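Side-chain contacts in piwi domain-containing protein (Vanderwaltozyma polyspora, PDB 5THE), which is a budding yeast Argonaute, seen here as its C-terminal lobe with bound RNA, and probably uses a guide RNA to select the RNA targets it cleaves: residues A93-E98 with V218-F223; V77-I82 with I101-F106; I172-L177 with Y205-K210. One frame throughout, in Å; residues are numbered along the deposited sequence.

In the fold
From the N terminus, strand 77-85 comes first and helix 95-111 folds back along it, so that interaction 2 closes the shortest loop, within a beta-alpha-beta unit. Helix 169-179 and helix 197-210 follow, with strand 185-191 between them; interaction 3 joins these two helices, in series after interaction 2. Strand 215-219 and helix 220-223 then return to helix 95-111 in interaction 1, whose long loop encloses interaction 3 and crosses interaction 2. Interactions 1 and 2 share helix 95-111 and touch where Phe223 meets Met103; interactions 2 and 3 touch through Ile82, packed against Leu174 and Leu177.

Interaction 1 (A93-E98 with V218-F223); sequences ASMESE and VVWDNF. With nucleotides of chain B.
Met95 and Trp220 lie where the two backbones come nearest, their CA atoms still 9.5 Å apart, so the gap is bridged by side chains. Residues 95-98 belong to a helix, while 218-223 pass from a strand end straight into the short helix 220-223, with Val219 at its N-cap position. The indole of Trp220 is large enough to span the distance. With CG anti to the backbone N (chi1 177°), it reaches across to helix 95-111, where Met95 CG lies 3.9 Å from Trp220 NE1. Met95 SD stands obliquely 5.5 Å from the centroid of the six-membered ring, a Met-aromatic contact. Glu98 meets the ring's far edge: its carbonyl carbon is 3.7 Å from Trp220 CH2. A water takes the indole N-H, 3.0 Å from NE1, and donates to Glu98 OE1, which also forms a salt bridge with Lys224. The junction binds the 5' end of the RNA, consistent with the guide-binding MID domain of Argonautes: Val219 N donates to OP2 of A2 of chain B at 3.0 Å (165°), and Asn222 ND2 grips the same oxygen at 3.2 Å. Were Trp220 replaced by alanine, Met95 and the water would probably lose that partner, with a gap beside the helix. Outside the two segments, Phe83 meets the Trp220 ring edge-to-face, and Leu99 and Val190 pack against it.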
loop_
_atom_site.group_PDB
_atom_site.type_symbol
_atom_site.label_atom_id
_atom_site.label_comp_id
_atom_site.label_asym_id
_atom_site.label_seq_id
_atom_site.Cartn_x
_atom_site.Cartn_y
_atom_site.Cartn_z
ATOM N N ALA A 93 -18.179 15.372 -29.759
ATOM C CA ALA A 93 -18.892 14.325 -30.480
ATOM C C ALA A 93 -18.010 13.110 -30.729
ATOM O O ALA A 93 -18.517 11.991 -30.843
ATOM C CB ALA A 93 -19.428 14.863 -31.807
ATOM N N SER A 94 -16.695 13.300 -30.793
ATOM C CA SER A 94 -15.777 12.196 -31.034
ATOM C C SER A 94 -15.569 11.294 -29.816
ATOM O O SER A 94 -14.979 10.215 -29.956
ATOM C CB SER A 94 -14.434 12.748 -31.495
ATOM O OG SER A 94 -13.923 13.669 -30.545
ATOM N N MET A 95 -16.048 11.689 -28.638
ATOM C CA MET A 95 -15.685 10.970 -27.420
ATOM C C MET A 95 -16.252 9.559 -27.421
ATOM O O MET A 95 -15.590 8.617 -26.967
ATOM C CB MET A 95 -16.173 11.736 -26.187
ATOM C CG MET A 95 -15.799 11.094 -24.848
ATOM S SD MET A 95 -16.928 9.763 -24.370
ATOM C CE MET A 95 -18.359 10.689 -23.809
ATOM N N GLU A 96 -17.489 9.405 -27.895
ATOM C CA GLU A 96 -18.166 8.119 -27.788
ATOM C C GLU A 96 -17.363 7.018 -28.468
ATOM O O GLU A 96 -17.071 5.985 -27.858
ATOM C CB GLU A 96 -19.565 8.216 -28.385
ATOM C CG GLU A 96 -20.318 6.901 -28.352
ATOM C CD GLU A 96 -21.565 6.922 -29.214
ATOM O OE1 GLU A 96 -22.153 8.013 -29.393
ATOM O OE2 GLU A 96 -21.951 5.843 -29.713
ATOM N N SER A 97 -16.975 7.231 -29.730
ATOM C CA SER A 97 -16.208 6.204 -30.434
ATOM C C SER A 97 -14.757 6.172 -29.967
ATOM O O SER A 97 -14.134 5.106 -29.957
ATOM C CB SER A 97 -16.288 6.413 -31.952
ATOM O OG SER A 97 -15.839 7.703 -32.312
ATOM N N GLU A 98 -14.209 7.312 -29.553
ATOM C CA GLU A 98 -12.868 7.289 -28.986
ATOM C C GLU A 98 -12.827 6.463 -27.707
ATOM O O GLU A 98 -11.870 5.717 -27.473
ATOM C CB GLU A 98 -12.368 8.709 -28.746
ATOM C CG GLU A 98 -11.694 9.312 -29.975
ATOM C CD GLU A 98 -11.264 10.758 -29.780
ATOM O OE1 GLU A 98 -11.346 11.268 -28.642
ATOM O OE2 GLU A 98 -10.847 11.386 -30.777
ATOM N N VAL A 218 -10.122 6.694 -14.084
ATOM C CA VAL A 218 -9.119 6.958 -15.092
ATOM C C VAL A 218 -9.414 8.361 -15.618
ATOM O O VAL A 218 -10.582 8.706 -15.821
ATOM C CB VAL A 218 -9.222 5.820 -16.134
ATOM C CG1 VAL A 218 -9.998 6.187 -17.376
ATOM C CG2 VAL A 218 -7.924 5.120 -16.352
ATOM N N VAL A 219 -8.390 9.214 -15.718
ATOM C CA VAL A 219 -8.575 10.533 -16.321
ATOM C C VAL A 219 -8.574 10.358 -17.832
ATOM O O VAL A 219 -7.648 9.759 -18.400
ATOM C CB VAL A 219 -7.485 11.525 -15.861
ATOM C CG1 VAL A 219 -7.638 12.887 -16.559
ATOM C CG2 VAL A 219 -7.550 11.719 -14.359
ATOM N N TRP A 220 -9.628 10.860 -18.474
ATOM C CA TRP A 220 -9.849 10.628 -19.898
ATOM C C TRP A 220 -8.684 11.116 -20.753
ATOM O O TRP A 220 -8.286 10.437 -21.706
ATOM C CB TRP A 220 -11.148 11.317 -20.327
ATOM C CG TRP A 220 -11.476 11.228 -21.798
ATOM C CD1 TRP A 220 -11.862 12.260 -22.604
ATOM C CD2 TRP A 220 -11.438 10.057 -22.639
ATOM N NE1 TRP A 220 -12.086 11.810 -23.880
ATOM C CE2 TRP A 220 -11.835 10.464 -23.932
ATOM C CE3 TRP A 220 -11.122 8.712 -22.425
ATOM C CZ2 TRP A 220 -11.920 9.573 -25.009
ATOM C CZ3 TRP A 220 -11.196 7.826 -23.505
ATOM C CH2 TRP A 220 -11.600 8.264 -24.777
ATOM N N ASP A 221 -8.123 12.290 -20.447
ATOM C CA ASP A 221 -7.025 12.772 -21.290
ATOM C C ASP A 221 -5.798 11.879 -21.187
ATOM O O ASP A 221 -4.967 11.883 -22.102
ATOM C CB ASP A 221 -6.652 14.219 -20.962
ATOM C CG ASP A 221 -7.700 15.215 -21.465
ATOM O OD1 ASP A 221 -8.456 14.868 -22.399
ATOM O OD2 ASP A 221 -7.769 16.346 -20.929
ATOM N N ASN A 222 -5.688 11.087 -20.123
ATOM C CA ASN A 222 -4.642 10.076 -20.060
ATOM C C ASN A 222 -5.059 8.808 -20.790
ATOM O O ASN A 222 -4.336 8.314 -21.666
ATOM C CB ASN A 222 -4.312 9.739 -18.607
ATOM C CG ASN A 222 -3.703 10.888 -17.866
ATOM O OD1 ASN A 222 -3.068 11.757 -18.459
ATOM N ND2 ASN A 222 -3.887 10.903 -16.545
ATOM N N PHE A 223 -6.217 8.263 -20.413
ATOM C CA PHE A 223 -6.683 6.989 -20.951
ATOM C C PHE A 223 -6.748 7.026 -22.469
ATOM O O PHE A 223 -6.338 6.072 -23.143
ATOM C CB PHE A 223 -8.061 6.671 -20.358
ATOM C CG PHE A 223 -8.591 5.304 -20.705
ATOM C CD1 PHE A 223 -7.754 4.197 -20.700
ATOM C CD2 PHE A 223 -9.935 5.121 -21.008
ATOM C CE1 PHE A 223 -8.247 2.940 -21.018
ATOM C CE2 PHE A 223 -10.439 3.856 -21.316
ATOM C CZ PHE A 223 -9.589 2.768 -21.319
ATOM P P A B 2 -5.052 8.758 -13.759
ATOM O OP1 A B 2 -4.275 9.963 -13.374
ATOM O OP2 A B 2 -5.539 8.568 -15.161
ATOM O "O5'" A B 2 -4.210 7.476 -13.335
ATOM C "C5'" A B 2 -4.824 6.187 -13.243
ATOM C "C4'" A B 2 -3.793 5.097 -13.291
ATOM O "O4'" A B 2 -3.203 5.058 -14.609
ATOM C "C3'" A B 2 -2.597 5.278 -12.374
ATOM O "O3'" A B 2 -2.870 4.892 -11.059
ATOM C "C2'" A B 2 -1.532 4.430 -13.054
ATOM O "O2'" A B 2 -1.795 3.050 -12.844
ATOM C "C1'" A B 2 -1.826 4.739 -14.515
ATOM N N9 A B 2 -1.088 5.913 -15.022
ATOM C C8 A B 2 -1.475 7.228 -14.935
ATOM N N7 A B 2 -0.660 8.064 -15.513
ATOM C C5 A B 2 0.320 7.230 -16.043
ATOM C C6 A B 2 1.467 7.516 -16.777
ATOM N N6 A B 2 1.788 8.771 -17.097
ATOM N N1 A B 2 2.255 6.471 -17.151
ATOM C C2 A B 2 1.876 5.231 -16.796
ATOM N N3 A B 2 0.804 4.832 -16.093
ATOM C C4 A B 2 0.076 5.899 -15.747
ATOM O OP3 U B 1 -8.177 5.151 -7.193
ATOM P P U B 1 -8.396 4.885 -8.628
ATOM O OP1 U B 1 -9.774 4.376 -8.833
ATOM O OP2 U B 1 -7.285 4.072 -9.148
ATOM O "O5'" U B 1 -8.366 6.275 -9.375
ATOM C "C5'" U B 1 -7.141 6.894 -9.743
ATOM C "C4'" U B 1 -7.407 7.910 -10.812
ATOM O "O4'" U B 1 -8.269 8.959 -10.279
ATOM C "C3'" U B 1 -6.179 8.600 -11.388
ATOM O "O3'" U B 1 -6.342 8.723 -12.801
ATOM C "C2'" U B 1 -6.199 9.977 -10.721
ATOM O "O2'" U B 1 -5.582 11.002 -11.468
ATOM C "C1'" U B 1 -7.698 10.228 -10.550
ATOM N N1 U B 1 -8.014 11.134 -9.426
ATOM C C2 U B 1 -8.731 12.273 -9.696
ATOM O O2 U B 1 -9.125 12.523 -10.814
ATOM N N3 U B 1 -8.983 13.095 -8.621
ATOM C C4 U B 1 -8.588 12.877 -7.314
ATOM O O4 U B 1 -8.894 13.696 -6.441
ATOM C C5 U B 1 -7.833 11.679 -7.109
ATOM C C6 U B 1 -7.573 10.875 -8.148
HETATM O O HOH W 1 -13.073 13.017 -26.477
#

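Interaction 2 (V77-I82 with I101-F106); sequences VNLRAI and ISMDKF
Met103 reaches from its helix toward Leu79 and Ala81 of the strand, and these three residues account for most of the buried surface. Its CG is anti to the carbonyl carbon (chi1 -70°), and the chain bends again at chi2 and chi3, which brings the terminal methyl in against the strand. Met103 CE then rests 3.7 Å from Leu79 CD2 and 3.7 Å from Ala81 CB. The flexible, unbranched thioether suits this place, since it can fold to meet two neighbours of unlike size. Ala81 is small enough for the sulfur to come close as well, with Met103 SD 3.8 Å from Ala81 CB. Strand 77-85 and helix 95-111 are the first two elements of a beta-alpha-beta unit completed by strand 117-118, and the segment axes run roughly antiparallel, at 151°, 10.5 Å apart at their closest. Leu79 and Ala81, two residues apart, both point toward the helix. The branched Leu79 can touch Met103 and Phe106, one helical turn further on, at once: Leu79 CD2 lies 3.6 Å from Phe106 CE2, oblique to the ring, and the two side chains cross at about a right angle. The broad ring of Phe106 reaches both the strand and helix 228-241, where it packs on Val234 and Met238; Phe117 touches it too, while Met103 also meets Val119 and Leu188.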
loop_
_atom_site.group_PDB
_atom_site.type_symbol
_atom_site.label_atom_id
_atom_site.label_comp_id
_atom_site.label_asym_id
_atom_site.label_seq_id
_atom_site.Cartn_x
_atom_site.Cartn_y
_atom_site.Cartn_z
ATOM N N VAL A 77 -14.200 -11.207 -16.906
ATOM C CA VAL A 77 -14.872 -10.191 -16.101
ATOM C C VAL A 77 -15.476 -9.157 -17.039
ATOM O O VAL A 77 -14.848 -8.766 -18.030
ATOM C CB VAL A 77 -13.886 -9.527 -15.117
ATOM C CG1 VAL A 77 -14.572 -8.464 -14.287
ATOM C CG2 VAL A 77 -13.219 -10.580 -14.220
ATOM N N ASN A 78 -16.687 -8.705 -16.732
ATOM C CA ASN A 78 -17.287 -7.620 -17.500
ATOM C C ASN A 78 -16.726 -6.288 -17.024
ATOM O O ASN A 78 -16.642 -6.033 -15.818
ATOM C CB ASN A 78 -18.809 -7.618 -17.358
ATOM C CG ASN A 78 -19.437 -8.892 -17.880
ATOM O OD1 ASN A 78 -19.280 -9.233 -19.044
ATOM N ND2 ASN A 78 -20.143 -9.604 -17.017
ATOM N N LEU A 79 -16.365 -5.434 -17.971
ATOM C CA LEU A 79 -15.773 -4.129 -17.682
ATOM C C LEU A 79 -16.697 -3.069 -18.267
ATOM O O LEU A 79 -16.830 -2.972 -19.490
ATOM C CB LEU A 79 -14.364 -4.017 -18.269
ATOM C CG LEU A 79 -13.616 -2.709 -17.981
ATOM C CD1 LEU A 79 -13.395 -2.557 -16.493
ATOM C CD2 LEU A 79 -12.287 -2.651 -18.712
ATOM N N ARG A 80 -17.335 -2.284 -17.400
ATOM C CA ARG A 80 -18.311 -1.277 -17.806
ATOM C C ARG A 80 -17.715 0.109 -17.609
ATOM O O ARG A 80 -17.378 0.489 -16.482
ATOM C CB ARG A 80 -19.607 -1.389 -17.004
ATOM C CG ARG A 80 -20.454 -2.601 -17.322
ATOM C CD ARG A 80 -20.729 -2.740 -18.811
ATOM N NE ARG A 80 -21.508 -1.634 -19.369
ATOM C CZ ARG A 80 -22.818 -1.472 -19.196
ATOM N NH1 ARG A 80 -23.505 -2.333 -18.453
ATOM N NH2 ARG A 80 -23.440 -0.444 -19.764
ATOM N N ALA A 81 -17.598 0.859 -18.694
ATOM C CA ALA A 81 -17.110 2.221 -18.617
ATOM C C ALA A 81 -18.266 3.159 -18.288
ATOM O O ALA A 81 -19.344 3.068 -18.880
ATOM C CB ALA A 81 -16.447 2.623 -19.935
ATOM N N ILE A 82 -18.045 4.050 -17.334
ATOM C CA ILE A 82 -18.993 5.106 -17.003
ATOM C C ILE A 82 -18.242 6.418 -17.144
ATOM O O ILE A 82 -17.302 6.689 -16.388
ATOM C CB ILE A 82 -19.573 4.943 -15.593
ATOM C CG1 ILE A 82 -20.339 3.617 -15.485
ATOM C CG2 ILE A 82 -20.466 6.151 -15.235
ATOM C CD1 ILE A 82 -20.931 3.362 -14.094
ATOM N N ILE A 101 -13.004 2.794 -28.688
ATOM C CA ILE A 101 -11.697 2.371 -29.178
ATOM C C ILE A 101 -10.740 2.147 -28.009
ATOM O O ILE A 101 -10.033 1.133 -27.950
ATOM C CB ILE A 101 -11.158 3.404 -30.182
ATOM C CG1 ILE A 101 -11.991 3.324 -31.467
ATOM C CG2 ILE A 101 -9.681 3.173 -30.452
ATOM C CD1 ILE A 101 -11.891 4.540 -32.356
ATOM N N SER A 102 -10.719 3.077 -27.052
ATOM C CA SER A 102 -9.811 2.937 -25.914
ATOM C C SER A 102 -10.160 1.716 -25.070
ATOM O O SER A 102 -9.265 1.030 -24.571
ATOM C CB SER A 102 -9.839 4.200 -25.058
ATOM O OG SER A 102 -9.195 5.259 -25.730
ATOM N N MET A 103 -11.457 1.432 -24.903
ATOM C CA MET A 103 -11.870 0.267 -24.133
ATOM C C MET A 103 -11.443 -1.018 -24.823
ATOM O O MET A 103 -11.050 -1.990 -24.165
ATOM C CB MET A 103 -13.389 0.278 -23.937
ATOM C CG MET A 103 -13.891 1.378 -23.002
ATOM S SD MET A 103 -13.150 1.279 -21.362
ATOM C CE MET A 103 -14.056 -0.118 -20.685
ATOM N N ASP A 104 -11.499 -1.035 -26.151
ATOM C CA ASP A 104 -11.109 -2.235 -26.877
ATOM C C ASP A 104 -9.604 -2.438 -26.838
ATOM O O ASP A 104 -9.121 -3.566 -26.666
ATOM C CB ASP A 104 -11.594 -2.156 -28.322
ATOM C CG ASP A 104 -11.388 -3.457 -29.063
ATOM O OD1 ASP A 104 -12.213 -4.371 -28.867
ATOM O OD2 ASP A 104 -10.405 -3.572 -29.822
ATOM N N LYS A 105 -8.845 -1.362 -27.020
ATOM C CA LYS A 105 -7.398 -1.469 -26.913
ATOM C C LYS A 105 -6.991 -1.870 -25.497
ATOM O O LYS A 105 -6.079 -2.684 -25.311
ATOM C CB LYS A 105 -6.759 -0.145 -27.328
ATOM C CG LYS A 105 -5.273 -0.023 -27.039
ATOM C CD LYS A 105 -4.429 -0.520 -28.186
ATOM C CE LYS A 105 -3.016 0.043 -28.091
ATOM N NZ LYS A 105 -2.485 0.031 -26.700
ATOM N N PHE A 106 -7.667 -1.315 -24.487
ATOM C CA PHE A 106 -7.397 -1.703 -23.106
ATOM C C PHE A 106 -7.575 -3.207 -22.908
ATOM O O PHE A 106 -6.670 -3.889 -22.408
ATOM C CB PHE A 106 -8.311 -0.932 -22.147
ATOM C CG PHE A 106 -8.102 -1.300 -20.708
ATOM C CD1 PHE A 106 -7.059 -0.749 -19.987
ATOM C CD2 PHE A 106 -8.934 -2.216 -20.084
ATOM C CE1 PHE A 106 -6.853 -1.093 -18.648
ATOM C CE2 PHE A 106 -8.737 -2.574 -18.754
ATOM C CZ PHE A 106 -7.698 -2.007 -18.033
#

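Interaction 3 (I172-L177 with Y205-K210); sequences ISLLNL and YITDLK
Leu175 and Ile206 meet through methyl groups placed by their side-chain torsions. Leu175 carries CG anti to its carbonyl carbon (chi1 -73°); chi2 of 179° sets CD1 in the extended position and leaves CD2 as the branch turned toward Ile206, although the residue's CB does not point there. Ile206 does point across; with CG1 anti to the carbonyl carbon, its other branch, CG2, lies opposite the backbone N. Leu175 CD2 touches that methyl, Ile206 CG2, at 3.8 Å, and the two side chains cross at about a right angle. Leu174 flanks the contact: its CD2 is a looser 4.3 Å from Ile206 CG2. The same Leu174 CD2 lies 4.5 Å from Thr207 OG1, a hydroxyl hydrogen-bonded to Tyr189 OH and the carbonyl of Leu203. Branched aliphatic residues suit an apolar interface, where a single methyl of each can meet the other. The segment axes run in roughly the same direction, at 37°, and come no closer than 11.1 Å. Residues 205-210 form a wider pi-type turn, in which Lys210 N bonds to Tyr205 O at 3.0 Å. The two helices precede and follow strand 185-191 of the parallel sheet, in what is probably the MID domain. Around them, Ile206 also packs on Phe129 and Leu178, Leu174 rests on Ile126 of strand 124-127, and Leu209 leans on Phe505 of helix 490-515.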
loop_
_atom_site.group_PDB
_atom_site.type_symbol
_atom_site.label_atom_id
_atom_site.label_comp_id
_atom_site.label_asym_id
_atom_site.label_seq_id
_atom_site.Cartn_x
_atom_site.Cartn_y
_atom_site.Cartn_z
ATOM N N ILE A 172 -27.905 10.802 -8.747
ATOM C CA ILE A 172 -29.163 10.065 -8.814
ATOM C C ILE A 172 -29.094 9.019 -9.916
ATOM O O ILE A 172 -29.469 7.858 -9.717
ATOM C CB ILE A 172 -30.347 11.033 -9.004
ATOM C CG1 ILE A 172 -30.587 11.819 -7.718
ATOM C CG2 ILE A 172 -31.601 10.274 -9.399
ATOM C CD1 ILE A 172 -31.666 12.871 -7.854
ATOM N N SER A 173 -28.583 9.408 -11.087
ATOM C CA SER A 173 -28.446 8.457 -12.186
ATOM C C SER A 173 -27.496 7.330 -11.820
ATOM O O SER A 173 -27.775 6.160 -12.102
ATOM C CB SER A 173 -27.945 9.157 -13.449
ATOM O OG SER A 173 -28.781 10.236 -13.798
ATOM N N LEU A 174 -26.354 7.668 -11.212
ATOM C CA LEU A 174 -25.364 6.649 -10.880
ATOM C C LEU A 174 -25.897 5.703 -9.812
ATOM O O LEU A 174 -25.719 4.485 -9.909
ATOM C CB LEU A 174 -24.062 7.311 -10.417
ATOM C CG LEU A 174 -22.946 6.332 -10.026
ATOM C CD1 LEU A 174 -22.455 5.564 -11.253
ATOM C CD2 LEU A 174 -21.786 7.035 -9.308
ATOM N N LEU A 175 -26.559 6.250 -8.791
ATOM C CA LEU A 175 -27.194 5.420 -7.773
ATOM C C LEU A 175 -28.132 4.409 -8.398
ATOM O O LEU A 175 -28.150 3.237 -8.005
ATOM C CB LEU A 175 -27.960 6.294 -6.784
ATOM C CG LEU A 175 -27.098 7.097 -5.818
ATOM C CD1 LEU A 175 -27.975 7.942 -4.914
ATOM C CD2 LEU A 175 -26.211 6.168 -5.011
ATOM N N ASN A 176 -28.923 4.845 -9.377
ATOM C CA ASN A 176 -29.799 3.917 -10.073
ATOM C C ASN A 176 -28.991 2.889 -10.850
ATOM O O ASN A 176 -29.340 1.702 -10.884
ATOM C CB ASN A 176 -30.735 4.680 -11.007
ATOM C CG ASN A 176 -31.731 3.770 -11.679
ATOM O OD1 ASN A 176 -32.669 3.290 -11.041
ATOM N ND2 ASN A 176 -31.528 3.510 -12.966
ATOM N N LEU A 177 -27.900 3.331 -11.478
ATOM C CA LEU A 177 -27.044 2.422 -12.225
ATOM C C LEU A 177 -26.437 1.359 -11.313
ATOM O O LEU A 177 -26.381 0.178 -11.676
ATOM C CB LEU A 177 -25.955 3.231 -12.930
ATOM C CG LEU A 177 -25.076 2.566 -13.986
ATOM C CD1 LEU A 177 -24.441 3.636 -14.865
ATOM C CD2 LEU A 177 -23.993 1.681 -13.353
ATOM N N TYR A 205 -16.959 7.423 -2.377
ATOM C CA TYR A 205 -17.921 7.346 -1.287
ATOM C C TYR A 205 -19.136 6.523 -1.684
ATOM O O TYR A 205 -19.590 5.659 -0.932
ATOM C CB TYR A 205 -18.335 8.752 -0.888
ATOM C CG TYR A 205 -19.399 8.822 0.172
ATOM C CD1 TYR A 205 -19.074 8.657 1.508
ATOM C CD2 TYR A 205 -20.723 9.092 -0.158
ATOM C CE1 TYR A 205 -20.036 8.746 2.492
ATOM C CE2 TYR A 205 -21.698 9.179 0.820
ATOM C CZ TYR A 205 -21.342 9.003 2.145
ATOM O OH TYR A 205 -22.286 9.085 3.140
ATOM N N ILE A 206 -19.673 6.778 -2.873
ATOM C CA ILE A 206 -20.822 6.024 -3.346
ATOM C C ILE A 206 -20.427 4.596 -3.676
ATOM O O ILE A 206 -21.076 3.636 -3.243
ATOM C CB ILE A 206 -21.436 6.723 -4.564
ATOM C CG1 ILE A 206 -22.069 8.056 -4.146
ATOM C CG2 ILE A 206 -22.441 5.830 -5.237
ATOM C CD1 ILE A 206 -22.301 8.988 -5.339
ATOM N N THR A 207 -19.358 4.433 -4.455
ATOM C CA THR A 207 -19.110 3.135 -5.065
ATOM C C THR A 207 -18.385 2.187 -4.115
ATOM O O THR A 207 -18.750 1.008 -4.033
ATOM C CB THR A 207 -18.338 3.324 -6.364
ATOM O OG1 THR A 207 -18.955 4.386 -7.106
ATOM C CG2 THR A 207 -18.383 2.049 -7.192
ATOM N N ASP A 208 -17.360 2.669 -3.401
ATOM C CA ASP A 208 -16.723 1.830 -2.383
ATOM C C ASP A 208 -17.625 1.694 -1.166
ATOM O O ASP A 208 -18.003 0.588 -0.763
ATOM C CB ASP A 208 -15.381 2.410 -1.917
ATOM C CG ASP A 208 -14.317 2.487 -2.999
ATOM O OD1 ASP A 208 -14.440 1.851 -4.078
ATOM O OD2 ASP A 208 -13.322 3.202 -2.731
ATOM N N LEU A 209 -17.971 2.824 -0.554
ATOM C CA LEU A 209 -18.513 2.774 0.796
ATOM C C LEU A 209 -19.992 2.386 0.800
ATOM O O LEU A 209 -20.404 1.509 1.565
ATOM C CB LEU A 209 -18.266 4.119 1.487
ATOM C CG LEU A 209 -18.738 4.267 2.932
ATOM C CD1 LEU A 209 -17.839 5.234 3.637
ATOM C CD2 LEU A 209 -20.191 4.752 2.971
ATOM N N LYS A 210 -20.807 3.015 -0.051
ATOM C CA LYS A 210 -22.228 2.683 -0.071
ATOM C C LYS A 210 -22.481 1.315 -0.706
ATOM O O LYS A 210 -23.154 0.466 -0.111
ATOM C CB LYS A 210 -23.021 3.779 -0.791
ATOM C CG LYS A 210 -23.167 5.074 0.018
ATOM C CD LYS A 210 -23.401 4.753 1.496
ATOM C CE LYS A 210 -24.454 5.645 2.140
ATOM N NZ LYS A 210 -24.044 7.072 2.129
#